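Local coordinates for putative peptidyl-arginine deiminase family protein (Campylobacter jejuni subsp. jejuni serotype O:2, PDB 6B10), which probably hydrolyses agmatine to N-carbamoylputrescine and ammonia, acting as an agmatine deiminase in polyamine biosynthesis, at residues V48-E53 / A279-F284; S52-V57 / K305-D310; T180-I185 / I191-N196; A221-E226 / G267-N272. All coordinates share one frame; numbering follows the deposited sequence.

Interaction 1: V48-E53 / A279-F284; sequences VKVVSE and ALIVPF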
loop_
_atom_site.group_PDB
_atom_site.type_symbol
_atom_site.label_atom_id
_atom_site.label_comp_id
_atom_site.label_asym_id
_atom_site.label_seq_id
_atom_site.Cartn_x
_atom_site.Cartn_y
_atom_site.Cartn_z
ATOM N N VAL A 48 9.517 -11.656 -1.457
ATOM C CA VAL A 48 9.141 -12.538 -0.353
ATOM C C VAL A 48 10.353 -12.898 0.500
ATOM O O VAL A 48 10.295 -12.806 1.731
ATOM C CB VAL A 48 8.467 -13.833 -0.861
ATOM C CG1 VAL A 48 8.236 -14.812 0.283
ATOM C CG2 VAL A 48 7.139 -13.514 -1.536
ATOM N N LYS A 49 11.446 -13.301 -0.149
ATOM C CA LYS A 49 12.676 -13.642 0.577
ATOM C C LYS A 49 13.137 -12.495 1.482
ATOM O O LYS A 49 13.496 -12.716 2.639
ATOM C CB LYS A 49 13.811 -14.030 -0.387
ATOM C CG LYS A 49 13.796 -15.491 -0.817
ATOM C CD LYS A 49 15.019 -15.860 -1.646
ATOM N N VAL A 50 13.128 -11.275 0.945
ATOM C CA VAL A 50 13.529 -10.088 1.704
ATOM C C VAL A 50 12.646 -9.894 2.939
ATOM O O VAL A 50 13.151 -9.787 4.060
ATOM C CB VAL A 50 13.498 -8.825 0.816
ATOM C CG1 VAL A 50 13.598 -7.557 1.651
ATOM C CG2 VAL A 50 14.641 -8.868 -0.192
ATOM N N VAL A 51 11.332 -9.883 2.727
ATOM C CA VAL A 51 10.364 -9.649 3.809
ATOM C C VAL A 51 10.433 -10.723 4.893
ATOM O O VAL A 51 10.413 -10.407 6.091
ATOM C CB VAL A 51 8.914 -9.592 3.286
ATOM C CG1 VAL A 51 7.927 -9.512 4.444
ATOM C CG2 VAL A 51 8.710 -8.396 2.372
ATOM N N SER A 52 10.534 -11.983 4.463
ATOM C CA SER A 52 10.457 -13.139 5.359
ATOM C C SER A 52 11.551 -13.135 6.409
ATOM O O SER A 52 11.399 -13.752 7.454
ATOM C CB SER A 52 10.488 -14.447 4.567
ATOM O OG SER A 52 11.753 -14.661 3.970
ATOM N N GLU A 53 12.641 -12.422 6.133
ATOM C CA GLU A 53 13.721 -12.244 7.103
ATOM C C GLU A 53 13.264 -11.411 8.296
ATOM O O GLU A 53 13.838 -11.508 9.376
ATOM C CB GLU A 53 14.922 -11.553 6.449
ATOM C CG GLU A 53 16.203 -11.604 7.274
ATOM C CD GLU A 53 17.160 -10.479 6.942
ATOM O OE1 GLU A 53 17.805 -9.956 7.878
ATOM O OE2 GLU A 53 17.261 -10.117 5.751
ATOM N N ALA A 279 11.944 -2.736 9.050
ATOM C CA ALA A 279 12.414 -2.460 7.708
ATOM C C ALA A 279 11.416 -1.696 6.861
ATOM O O ALA A 279 10.212 -1.672 7.133
ATOM C CB ALA A 279 12.803 -3.758 7.016
ATOM N N LEU A 280 11.962 -1.051 5.838
ATOM C CA LEU A 280 11.196 -0.360 4.824
ATOM C C LEU A 280 11.667 -0.887 3.479
ATOM O O LEU A 280 12.828 -0.726 3.114
ATOM C CB LEU A 280 11.429 1.149 4.911
ATOM C CG LEU A 280 10.780 1.970 3.790
ATOM C CD1 LEU A 280 9.268 1.816 3.790
ATOM C CD2 LEU A 280 11.168 3.432 3.909
ATOM N N ILE A 281 10.764 -1.520 2.745
ATOM C CA ILE A 281 11.121 -2.127 1.473
ATOM C C ILE A 281 10.763 -1.144 0.369
ATOM O O ILE A 281 9.601 -0.793 0.196
ATOM C CB ILE A 281 10.393 -3.474 1.247
ATOM C CG1 ILE A 281 10.435 -4.346 2.509
ATOM C CG2 ILE A 281 11.003 -4.209 0.058
ATOM C CD1 ILE A 281 11.818 -4.650 3.040
ATOM N N VAL A 282 11.770 -0.696 -0.374
ATOM C CA VAL A 282 11.572 0.354 -1.384
ATOM C C VAL A 282 11.739 -0.209 -2.792
ATOM O O VAL A 282 12.603 -1.049 -3.022
ATOM C CB VAL A 282 12.526 1.562 -1.164
ATOM C CG1 VAL A 282 12.296 2.179 0.206
ATOM C CG2 VAL A 282 13.995 1.174 -1.296
ATOM N N PRO A 283 10.911 0.251 -3.740
ATOM C CA PRO A 283 11.097 -0.199 -5.112
ATOM C C PRO A 283 12.354 0.407 -5.736
ATOM O O PRO A 283 12.614 1.603 -5.570
ATOM C CB PRO A 283 9.834 0.293 -5.833
ATOM C CG PRO A 283 9.287 1.391 -4.994
ATOM C CD PRO A 283 9.790 1.198 -3.597
ATOM N N PHE A 284 13.137 -0.435 -6.400
ATOM C CA PHE A 284 14.278 -0.014 -7.207
ATOM C C PHE A 284 13.901 -0.231 -8.671
ATOM O O PHE A 284 13.185 -1.183 -9.007
ATOM C CB PHE A 284 15.522 -0.838 -6.847
ATOM C CG PHE A 284 16.368 -0.259 -5.728
ATOM C CD1 PHE A 284 15.881 0.719 -4.856
ATOM C CD2 PHE A 284 17.665 -0.724 -5.535
ATOM C CE1 PHE A 284 16.681 1.228 -3.839
ATOM C CE2 PHE A 284 18.466 -0.223 -4.516
ATOM C CZ PHE A 284 17.975 0.753 -3.665
#
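Val51, in helix 37-52, and Ile281, in strand 279-284, bring their backbones closest, with 7.9 Å between the two CA atoms, a gap bridged by side chains alone. Ile281 is the sole residue of 279-284 that touches 48-53, and it meets two valines. Its CD1 methyl reaches Val50 CG1 at 3.7 Å, the tighter of the two meetings; the two side chains run past one another in opposite directions instead of meeting end on. The looser one lies further back along the isoleucine, where CG1 stands 4.4 Å from Val51 CG2. The bend in the outer half of Ile281 (chi2 -57°) directs the terminal methyl to Val50, while the methylene faces Val51 more loosely. Around this small junction, Val274 and Ile276 of strand 274-276 and Val309 of strand 305-310 also pack on Ile281, and Val50 leans on Ile307 and Val309. The helix thus lies against a three-stranded sheet whose middle strand is 279-284, ordinary helix-on-sheet packing in an alpha/beta fold. Away from the contact, Ser52 OG bonds back to Lys49 O at the end of the helix. With 99 Å² buried and only methyl and methylene groups meeting, cohesion here probably comes from dispersion and the exclusion of water, without the directional demands of polar bonds.

Interaction 2: S52-V57 / K305-D310; sequences SEFQKV and KIIGVD
The carbonyl oxygen of Lys305, the residue whose side chain meets Phe54, takes a backbone hydrogen bond from Leu280 N and so joins the outermost strand of a three-stranded sheet to its middle strand. Strands 279-284 and 305-310 run parallel side by side with helix 289-300 between them in sequence, a beta-alpha-beta crossover of the kind that builds the alpha/beta propeller of the guanidine-modifying enzymes. Against this edge comes the turn leading out of helix 37-52. The nearest CA atoms, those of Phe54 and Lys305, are 10.0 Å apart, which leaves the whole span to side chains. Phe54 and Ile307 approach from opposite directions, and the ring meets the isoleucine at a slant. The isoleucine is stretched out (chi2 163°), carrying CD1 to 3.6 Å from Phe54 CE2. Lys305 crosses the phenylalanine at about a right angle and meets it through the start of its chain, CG nearest; the bend at chi2 (-58°) then leads the rest of the chain away. Ala279 and Ile276 also pack on the ring, so Phe54 touches all three strands of the sheet. Just after it, the buried amide of Gln55 is held at both ends, its OE1 by Asn277 N and its NE2 by Gln19 OE1, which should fix its rotation. Val57, on the following strand, packs on Val51. At the outer margin of the phenylalanine, CZ lies 4.1 Å from Ile307 CD1 and 4.2 Å from Lys305 CG.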
loop_
_atom_site.group_PDB
_atom_site.type_symbol
_atom_site.label_atom_id
_atom_site.label_comp_id
_atom_site.label_asym_id
_atom_site.label_seq_id
_atom_site.Cartn_x
_atom_site.Cartn_y
_atom_site.Cartn_z
ATOM N N SER A 52 10.534 -11.983 4.463
ATOM C CA SER A 52 10.457 -13.139 5.359
ATOM C C SER A 52 11.551 -13.135 6.409
ATOM O O SER A 52 11.399 -13.752 7.454
ATOM C CB SER A 52 10.488 -14.447 4.567
ATOM O OG SER A 52 11.753 -14.661 3.970
ATOM N N GLU A 53 12.641 -12.422 6.133
ATOM C CA GLU A 53 13.721 -12.244 7.103
ATOM C C GLU A 53 13.264 -11.411 8.296
ATOM O O GLU A 53 13.838 -11.508 9.376
ATOM C CB GLU A 53 14.922 -11.553 6.449
ATOM C CG GLU A 53 16.203 -11.604 7.274
ATOM C CD GLU A 53 17.160 -10.479 6.942
ATOM O OE1 GLU A 53 17.805 -9.956 7.878
ATOM O OE2 GLU A 53 17.261 -10.117 5.751
ATOM N N PHE A 54 12.238 -10.582 8.095
ATOM C CA PHE A 54 11.775 -9.653 9.133
ATOM C C PHE A 54 10.421 -9.975 9.773
ATOM O O PHE A 54 10.197 -9.637 10.931
ATOM C CB PHE A 54 11.741 -8.244 8.556
ATOM C CG PHE A 54 13.103 -7.682 8.284
ATOM C CD1 PHE A 54 13.819 -7.059 9.293
ATOM C CD2 PHE A 54 13.676 -7.789 7.021
ATOM C CE1 PHE A 54 15.076 -6.547 9.055
ATOM C CE2 PHE A 54 14.931 -7.279 6.773
ATOM C CZ PHE A 54 15.633 -6.656 7.791
ATOM N N GLN A 55 9.511 -10.596 9.029
ATOM C CA GLN A 55 8.226 -10.994 9.596
ATOM C C GLN A 55 7.586 -12.073 8.740
ATOM O O GLN A 55 8.018 -12.319 7.611
ATOM C CB GLN A 55 7.280 -9.785 9.728
ATOM C CG GLN A 55 6.752 -9.235 8.411
ATOM C CD GLN A 55 5.940 -7.954 8.574
ATOM O OE1 GLN A 55 6.314 -7.054 9.326
ATOM N NE2 GLN A 55 4.835 -7.860 7.849
ATOM N N LYS A 56 6.545 -12.704 9.265
ATOM C CA LYS A 56 5.866 -13.749 8.514
ATOM C C LYS A 56 5.236 -13.191 7.250
ATOM O O LYS A 56 4.841 -12.026 7.195
ATOM C CB LYS A 56 4.797 -14.439 9.355
ATOM C CG LYS A 56 5.352 -15.318 10.455
ATOM C CD LYS A 56 4.223 -15.929 11.269
ATOM C CE LYS A 56 3.655 -14.943 12.273
ATOM N NZ LYS A 56 2.391 -15.468 12.855
ATOM N N VAL A 57 5.152 -14.041 6.239
ATOM C CA VAL A 57 4.531 -13.706 4.978
ATOM C C VAL A 57 3.454 -14.748 4.702
ATOM O O VAL A 57 3.676 -15.945 4.910
ATOM C CB VAL A 57 5.572 -13.731 3.833
ATOM C CG1 VAL A 57 4.911 -13.503 2.477
ATOM C CG2 VAL A 57 6.661 -12.692 4.074
ATOM N N LYS A 305 15.876 -0.795 8.554
ATOM C CA LYS A 305 16.734 -1.169 7.452
ATOM C C LYS A 305 15.954 -0.864 6.178
ATOM O O LYS A 305 14.824 -1.308 6.025
ATOM C CB LYS A 305 17.097 -2.653 7.517
ATOM C CG LYS A 305 17.580 -3.148 8.877
ATOM C CD LYS A 305 18.804 -2.403 9.375
ATOM C CE LYS A 305 19.371 -3.082 10.614
ATOM N NZ LYS A 305 20.399 -2.251 11.299
ATOM N N ILE A 306 16.546 -0.089 5.277
ATOM C CA ILE A 306 15.898 0.259 4.008
ATOM C C ILE A 306 16.471 -0.670 2.943
ATOM O O ILE A 306 17.677 -0.694 2.732
ATOM C CB ILE A 306 16.111 1.746 3.636
ATOM C CG1 ILE A 306 15.080 2.644 4.336
ATOM C CG2 ILE A 306 15.962 1.967 2.131
ATOM C CD1 ILE A 306 15.072 2.579 5.852
ATOM N N ILE A 307 15.610 -1.445 2.285
ATOM C CA ILE A 307 16.070 -2.470 1.348
ATOM C C ILE A 307 15.394 -2.307 -0.005
ATOM O O ILE A 307 14.173 -2.335 -0.101
ATOM C CB ILE A 307 15.815 -3.892 1.897
ATOM C CG1 ILE A 307 16.600 -4.110 3.194
ATOM C CG2 ILE A 307 16.209 -4.957 0.874
ATOM C CD1 ILE A 307 16.097 -5.284 4.006
ATOM N N GLY A 308 16.200 -2.155 -1.050
ATOM C CA GLY A 308 15.683 -1.979 -2.399
ATOM C C GLY A 308 15.356 -3.307 -3.055
ATOM O O GLY A 308 16.149 -4.231 -3.008
ATOM N N VAL A 309 14.189 -3.396 -3.677
ATOM C CA VAL A 309 13.792 -4.596 -4.412
ATOM C C VAL A 309 13.412 -4.172 -5.816
ATOM O O VAL A 309 12.584 -3.284 -6.003
ATOM C CB VAL A 309 12.590 -5.303 -3.750
ATOM C CG1 VAL A 309 12.003 -6.356 -4.672
ATOM C CG2 VAL A 309 13.006 -5.920 -2.422
ATOM N N ASP A 310 14.042 -4.806 -6.799
ATOM C CA ASP A 310 13.792 -4.521 -8.202
ATOM C C ASP A 310 12.307 -4.666 -8.490
ATOM O O ASP A 310 11.761 -5.757 -8.375
ATOM C CB ASP A 310 14.619 -5.494 -9.055
ATOM C CG ASP A 310 14.517 -5.222 -10.543
ATOM O OD1 ASP A 310 13.844 -4.263 -10.963
ATOM O OD2 ASP A 310 15.130 -5.991 -11.307
#

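Interaction 3: T180-I185 / I191-N196; sequences TKLKEI and IIWLEN
Leu182 and Lys183 press on Ile191 where helix 175-186 leads into strand 190-194, the return limb of a beta-alpha-beta crossover that starts from the parallel neighbour strand 156-160. The short helix and strand segments have axes 10.6 Å apart at closest, with N-to-C directions at 136°. Packing is tightest around the Ile191 CD1 methyl. It lies 3.7 Å from Leu182 CB and 3.8 Å from Lys183 CG, wedged between two successive helix residues because CG1 stands opposite the carbonyl carbon (chi1 -64°) and the chain continues extended. Leu182 is less closely engaged at its far end, where CD1 approaches Trp193 CH2 obliquely at 4.2 Å. Within the strand, Ile191 CG2 lies over one face of that indole, offset toward its rim, while Leu164 and Leu165 of helix 161-167 also pack on the tryptophan. The other side is looser and polar, and a water sits there. The Lys183 chain runs extended past Ile191, CE standing 3.8 Å from Ile191 N, and delivers its ammonium to the carboxylate of Asp179 in a salt bridge through OD2. Asp179 OD1 takes the Trp193 NE1 hydrogen, so one carboxylate steadies both the lysine and the indole. The water bridges the two segments, accepting from Lys183 NZ at 2.8 Å and from Ile191 N at 3.1 Å.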
loop_
_atom_site.group_PDB
_atom_site.type_symbol
_atom_site.label_atom_id
_atom_site.label_comp_id
_atom_site.label_asym_id
_atom_site.label_seq_id
_atom_site.Cartn_x
_atom_site.Cartn_y
_atom_site.Cartn_z
ATOM N N THR A 180 -16.563 13.647 6.355
ATOM C CA THR A 180 -17.161 13.328 7.664
ATOM C C THR A 180 -17.285 11.817 7.878
ATOM O O THR A 180 -16.954 11.310 8.952
ATOM C CB THR A 180 -18.546 14.005 7.825
ATOM O OG1 THR A 180 -18.389 15.426 7.748
ATOM C CG2 THR A 180 -19.199 13.657 9.165
ATOM N N LYS A 181 -17.739 11.101 6.853
ATOM C CA LYS A 181 -17.875 9.648 6.947
ATOM C C LYS A 181 -16.523 8.982 7.185
ATOM O O LYS A 181 -16.400 8.111 8.045
ATOM C CB LYS A 181 -18.512 9.075 5.681
ATOM C CG LYS A 181 -18.746 7.576 5.726
ATOM C CD LYS A 181 -19.597 7.123 4.554
ATOM N N LEU A 182 -15.518 9.384 6.413
ATOM C CA LEU A 182 -14.177 8.815 6.546
ATOM C C LEU A 182 -13.556 9.090 7.916
ATOM O O LEU A 182 -12.868 8.232 8.466
ATOM C CB LEU A 182 -13.250 9.328 5.439
ATOM C CG LEU A 182 -13.531 8.721 4.063
ATOM C CD1 LEU A 182 -12.838 9.523 2.971
ATOM C CD2 LEU A 182 -13.101 7.261 4.001
ATOM N N LYS A 183 -13.792 10.288 8.448
ATOM C CA LYS A 183 -13.319 10.640 9.778
ATOM C C LYS A 183 -13.956 9.767 10.851
ATOM O O LYS A 183 -13.295 9.379 11.823
ATOM C CB LYS A 183 -13.575 12.121 10.065
ATOM C CG LYS A 183 -12.645 13.038 9.288
ATOM C CD LYS A 183 -12.930 14.506 9.541
ATOM C CE LYS A 183 -11.829 15.363 8.944
ATOM N NZ LYS A 183 -12.249 16.779 8.794
ATOM N N GLU A 184 -15.230 9.443 10.659
ATOM C CA GLU A 184 -15.963 8.616 11.610
ATOM C C GLU A 184 -15.500 7.169 11.574
ATOM O O GLU A 184 -15.356 6.536 12.620
ATOM C CB GLU A 184 -17.467 8.701 11.342
ATOM C CG GLU A 184 -18.039 10.055 11.717
ATOM C CD GLU A 184 -19.443 10.268 11.209
ATOM O OE1 GLU A 184 -19.959 9.397 10.471
ATOM O OE2 GLU A 184 -20.027 11.318 11.555
ATOM N N ILE A 185 -15.259 6.662 10.370
ATOM C CA ILE A 185 -14.797 5.291 10.179
ATOM C C ILE A 185 -13.403 5.060 10.768
ATOM O O ILE A 185 -13.140 4.018 11.361
ATOM C CB ILE A 185 -14.757 4.930 8.681
ATOM C CG1 ILE A 185 -16.176 4.863 8.110
ATOM C CG2 ILE A 185 -14.053 3.598 8.470
ATOM C CD1 ILE A 185 -16.241 4.927 6.599
ATOM N N ILE A 191 -8.267 15.223 7.529
ATOM C CA ILE A 191 -7.969 14.628 6.230
ATOM C C ILE A 191 -7.338 15.677 5.333
ATOM O O ILE A 191 -7.890 16.761 5.148
ATOM C CB ILE A 191 -9.226 14.080 5.531
ATOM C CG1 ILE A 191 -9.825 12.937 6.358
ATOM C CG2 ILE A 191 -8.880 13.605 4.126
ATOM C CD1 ILE A 191 -11.125 12.384 5.820
ATOM N N ILE A 192 -6.181 15.340 4.777
ATOM C CA ILE A 192 -5.501 16.175 3.801
ATOM C C ILE A 192 -5.903 15.668 2.420
ATOM O O ILE A 192 -5.549 14.548 2.026
ATOM C CB ILE A 192 -3.978 16.117 3.987
ATOM C CG1 ILE A 192 -3.610 16.675 5.362
ATOM C CG2 ILE A 192 -3.263 16.905 2.901
ATOM C CD1 ILE A 192 -2.218 16.323 5.824
ATOM N N TRP A 193 -6.671 16.490 1.712
ATOM C CA TRP A 193 -7.143 16.179 0.376
ATOM C C TRP A 193 -6.206 16.810 -0.640
ATOM O O TRP A 193 -6.215 18.025 -0.812
ATOM C CB TRP A 193 -8.551 16.745 0.179
ATOM C CG TRP A 193 -9.619 16.083 1.001
ATOM C CD1 TRP A 193 -10.034 16.434 2.260
ATOM C CD2 TRP A 193 -10.427 14.971 0.608
ATOM N NE1 TRP A 193 -11.050 15.594 2.675
ATOM C CE2 TRP A 193 -11.305 14.688 1.678
ATOM C CE3 TRP A 193 -10.494 14.185 -0.547
ATOM C CZ2 TRP A 193 -12.238 13.653 1.623
ATOM C CZ3 TRP A 193 -11.416 13.152 -0.599
ATOM C CH2 TRP A 193 -12.278 12.897 0.480
ATOM N N LEU A 194 -5.391 15.998 -1.308
ATOM C CA LEU A 194 -4.460 16.518 -2.310
ATOM C C LEU A 194 -5.108 16.639 -3.689
ATOM O O LEU A 194 -5.606 15.654 -4.234
ATOM C CB LEU A 194 -3.216 15.637 -2.422
ATOM C CG LEU A 194 -2.173 15.714 -1.313
ATOM C CD1 LEU A 194 -1.010 14.817 -1.699
ATOM C CD2 LEU A 194 -1.682 17.133 -1.064
ATOM N N GLU A 195 -5.069 17.846 -4.247
ATOM C CA GLU A 195 -5.645 18.130 -5.563
ATOM C C GLU A 195 -4.689 17.756 -6.690
ATOM O O GLU A 195 -5.109 17.188 -7.701
ATOM C CB GLU A 195 -5.990 19.618 -5.689
ATOM C CG GLU A 195 -6.964 20.146 -4.644
ATOM C CD GLU A 195 -8.348 19.532 -4.757
ATOM O OE1 GLU A 195 -8.821 19.333 -5.896
ATOM O OE2 GLU A 195 -8.962 19.248 -3.704
ATOM N N ASN A 196 -3.406 18.063 -6.504
ATOM C CA ASN A 196 -2.421 18.006 -7.587
ATOM C C ASN A 196 -1.530 16.776 -7.610
ATOM O O ASN A 196 -1.412 16.044 -6.625
ATOM C CB ASN A 196 -1.528 19.244 -7.524
ATOM C CG ASN A 196 -2.277 20.514 -7.868
ATOM O OD1 ASN A 196 -2.615 20.742 -9.025
ATOM N ND2 ASN A 196 -2.531 21.349 -6.871
HETATM O O HOH W 1 -9.903 17.807 7.597
#

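Interaction 4: A221-E226 / G267-N272; sequences AHCICE and GATYAN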
loop_
_atom_site.group_PDB
_atom_site.type_symbol
_atom_site.label_atom_id
_atom_site.label_comp_id
_atom_site.label_asym_id
_atom_site.label_seq_id
_atom_site.Cartn_x
_atom_site.Cartn_y
_atom_site.Cartn_z
ATOM N N ALA A 221 6.874 11.745 2.789
ATOM C CA ALA A 221 7.742 11.526 1.646
ATOM C C ALA A 221 6.868 11.593 0.414
ATOM O O ALA A 221 5.807 10.975 0.392
ATOM C CB ALA A 221 8.415 10.167 1.738
ATOM N N HIS A 222 7.311 12.326 -0.609
ATOM C CA HIS A 222 6.474 12.604 -1.774
ATOM C C HIS A 222 7.270 12.682 -3.075
ATOM O O HIS A 222 8.418 13.137 -3.103
ATOM C CB HIS A 222 5.662 13.901 -1.579
ATOM C CG HIS A 222 6.491 15.153 -1.576
ATOM N ND1 HIS A 222 6.837 15.821 -2.732
ATOM C CD2 HIS A 222 7.040 15.857 -0.559
ATOM C CE1 HIS A 222 7.577 16.874 -2.426
ATOM N NE2 HIS A 222 7.713 16.918 -1.114
ATOM N N CYS A 223 6.630 12.240 -4.151
ATOM C CA CYS A 223 7.230 12.277 -5.471
ATOM C C CYS A 223 7.527 13.695 -5.900
ATOM O O CYS A 223 6.799 14.622 -5.566
ATOM C CB CYS A 223 6.314 11.616 -6.494
ATOM S SG CYS A 223 6.134 9.852 -6.199
ATOM N N ILE A 224 8.626 13.855 -6.619
ATOM C CA ILE A 224 8.978 15.133 -7.229
ATOM C C ILE A 224 9.610 14.810 -8.578
ATOM O O ILE A 224 10.014 13.673 -8.828
ATOM C CB ILE A 224 9.918 15.971 -6.316
ATOM C CG1 ILE A 224 9.886 17.460 -6.668
ATOM C CG2 ILE A 224 11.360 15.491 -6.400
ATOM C CD1 ILE A 224 8.514 18.109 -6.669
ATOM N N CYS A 225 9.645 15.795 -9.462
ATOM C CA CYS A 225 10.286 15.649 -10.762
ATOM C C CYS A 225 11.196 16.846 -11.007
ATOM O O CYS A 225 10.764 17.989 -10.873
ATOM C CB CYS A 225 9.232 15.561 -11.854
ATOM S SG CYS A 225 9.934 15.435 -13.507
ATOM N N GLU A 226 12.451 16.570 -11.355
ATOM C CA GLU A 226 13.475 17.606 -11.527
ATOM C C GLU A 226 13.622 18.093 -12.981
ATOM O O GLU A 226 14.152 19.179 -13.221
ATOM C CB GLU A 226 14.820 17.096 -10.984
ATOM C CG GLU A 226 14.925 17.183 -9.467
ATOM C CD GLU A 226 15.916 16.203 -8.853
ATOM O OE1 GLU A 226 16.789 15.671 -9.576
ATOM O OE2 GLU A 226 15.821 15.970 -7.626
ATOM N N GLY A 267 4.617 3.670 -14.850
ATOM C CA GLY A 267 4.451 4.584 -13.725
ATOM C C GLY A 267 5.373 4.245 -12.572
ATOM O O GLY A 267 4.919 3.841 -11.500
ATOM N N ALA A 268 6.672 4.424 -12.786
ATOM C CA ALA A 268 7.666 4.110 -11.770
ATOM C C ALA A 268 7.638 5.188 -10.694
ATOM O O ALA A 268 7.743 6.371 -11.000
ATOM C CB ALA A 268 9.048 4.014 -12.394
ATOM N N THR A 269 7.482 4.770 -9.441
ATOM C CA THR A 269 7.384 5.689 -8.312
ATOM C C THR A 269 8.025 5.075 -7.071
ATOM O O THR A 269 7.848 3.885 -6.794
ATOM C CB THR A 269 5.916 6.068 -8.011
ATOM O OG1 THR A 269 5.839 6.794 -6.776
ATOM C CG2 THR A 269 5.022 4.825 -7.921
ATOM N N TYR A 270 8.772 5.890 -6.331
ATOM C CA TYR A 270 9.435 5.426 -5.119
ATOM C C TYR A 270 8.525 5.503 -3.898
ATOM O O TYR A 270 8.862 4.974 -2.830
ATOM C CB TYR A 270 10.746 6.189 -4.887
ATOM C CG TYR A 270 11.812 5.917 -5.945
ATOM C CD1 TYR A 270 12.425 4.671 -6.034
ATOM C CD2 TYR A 270 12.214 6.912 -6.843
ATOM C CE1 TYR A 270 13.400 4.413 -6.987
ATOM C CE2 TYR A 270 13.184 6.666 -7.806
ATOM C CZ TYR A 270 13.779 5.417 -7.879
ATOM O OH TYR A 270 14.750 5.177 -8.836
ATOM N N ALA A 271 7.362 6.137 -4.050
ATOM C CA ALA A 271 6.396 6.246 -2.953
ATOM C C ALA A 271 5.692 4.914 -2.639
ATOM O O ALA A 271 5.136 4.742 -1.553
ATOM C CB ALA A 271 5.367 7.332 -3.254
ATOM N N ASN A 272 5.736 3.966 -3.570
ATOM C CA ASN A 272 5.081 2.665 -3.389
ATOM C C ASN A 272 5.942 1.676 -2.583
ATOM O O ASN A 272 6.025 0.485 -2.915
ATOM C CB ASN A 272 4.729 2.080 -4.759
ATOM C CG ASN A 272 3.391 1.375 -4.771
ATOM O OD1 ASN A 272 3.318 0.166 -4.959
ATOM N ND2 ASN A 272 2.322 2.131 -4.578
#
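An ST turn at Thr269, in the loop before strand 274-276, supplies the surface on which Cys223 rests. Thr269 OG1 accepts the Ala271 backbone N-H at 3.2 Å, with an N-H...O angle of 152°, and donates to Thr210 O, two bonds that fix the hydroxyl in place. Cys223 SG comes up to that same OG1 at 3.1 Å, a close sulfur-oxygen approach, and to Ala271 CB at 4.0 Å. The sulfur therefore spans the turn, touching the residue that accepts its bond and the one that donates it. Thr269 presents the hydroxyl by placing OG1 opposite its own backbone N (chi1 171°). Cys223 belongs to strand 219-224, the middle strand of a small mixed sheet, whereas the turn runs on toward another such sheet; their meeting joins neighbouring sheets of the propeller-like alpha/beta fold. All three touching residues are buried. Behind the sulfur, His222 ND1 donates to Cys223 O at 3.1 Å, from well above the carbonyl plane. On the loop side, Ala271 O accepts from Arg213 NH1, a link to strand 212-216 at the edge of the Cys223 sheet.

Interactions 1 and 2 form one continuous patch, their centres 2 Å apart: they share Ser52 and Glu53, and their partners are adjacent strands of one sheet. Interaction 4, centred 18 Å from interaction 1, still touches it through Pro283, whose CG is 3.4 Å from Thr269 O. Interaction 3 stands apart, across the chain's centre from interactions 1 and 2, with nearest atoms about 17 Å from interaction 1 and about 7 Å from interaction 4. It is a local closure, while interactions 1 and 2 join segments more than 220 residues apart. The potassium ion, bound at Phe91, Asp106 and Phe107, lies about 13 Å from the Leu182 side chain of interaction 3.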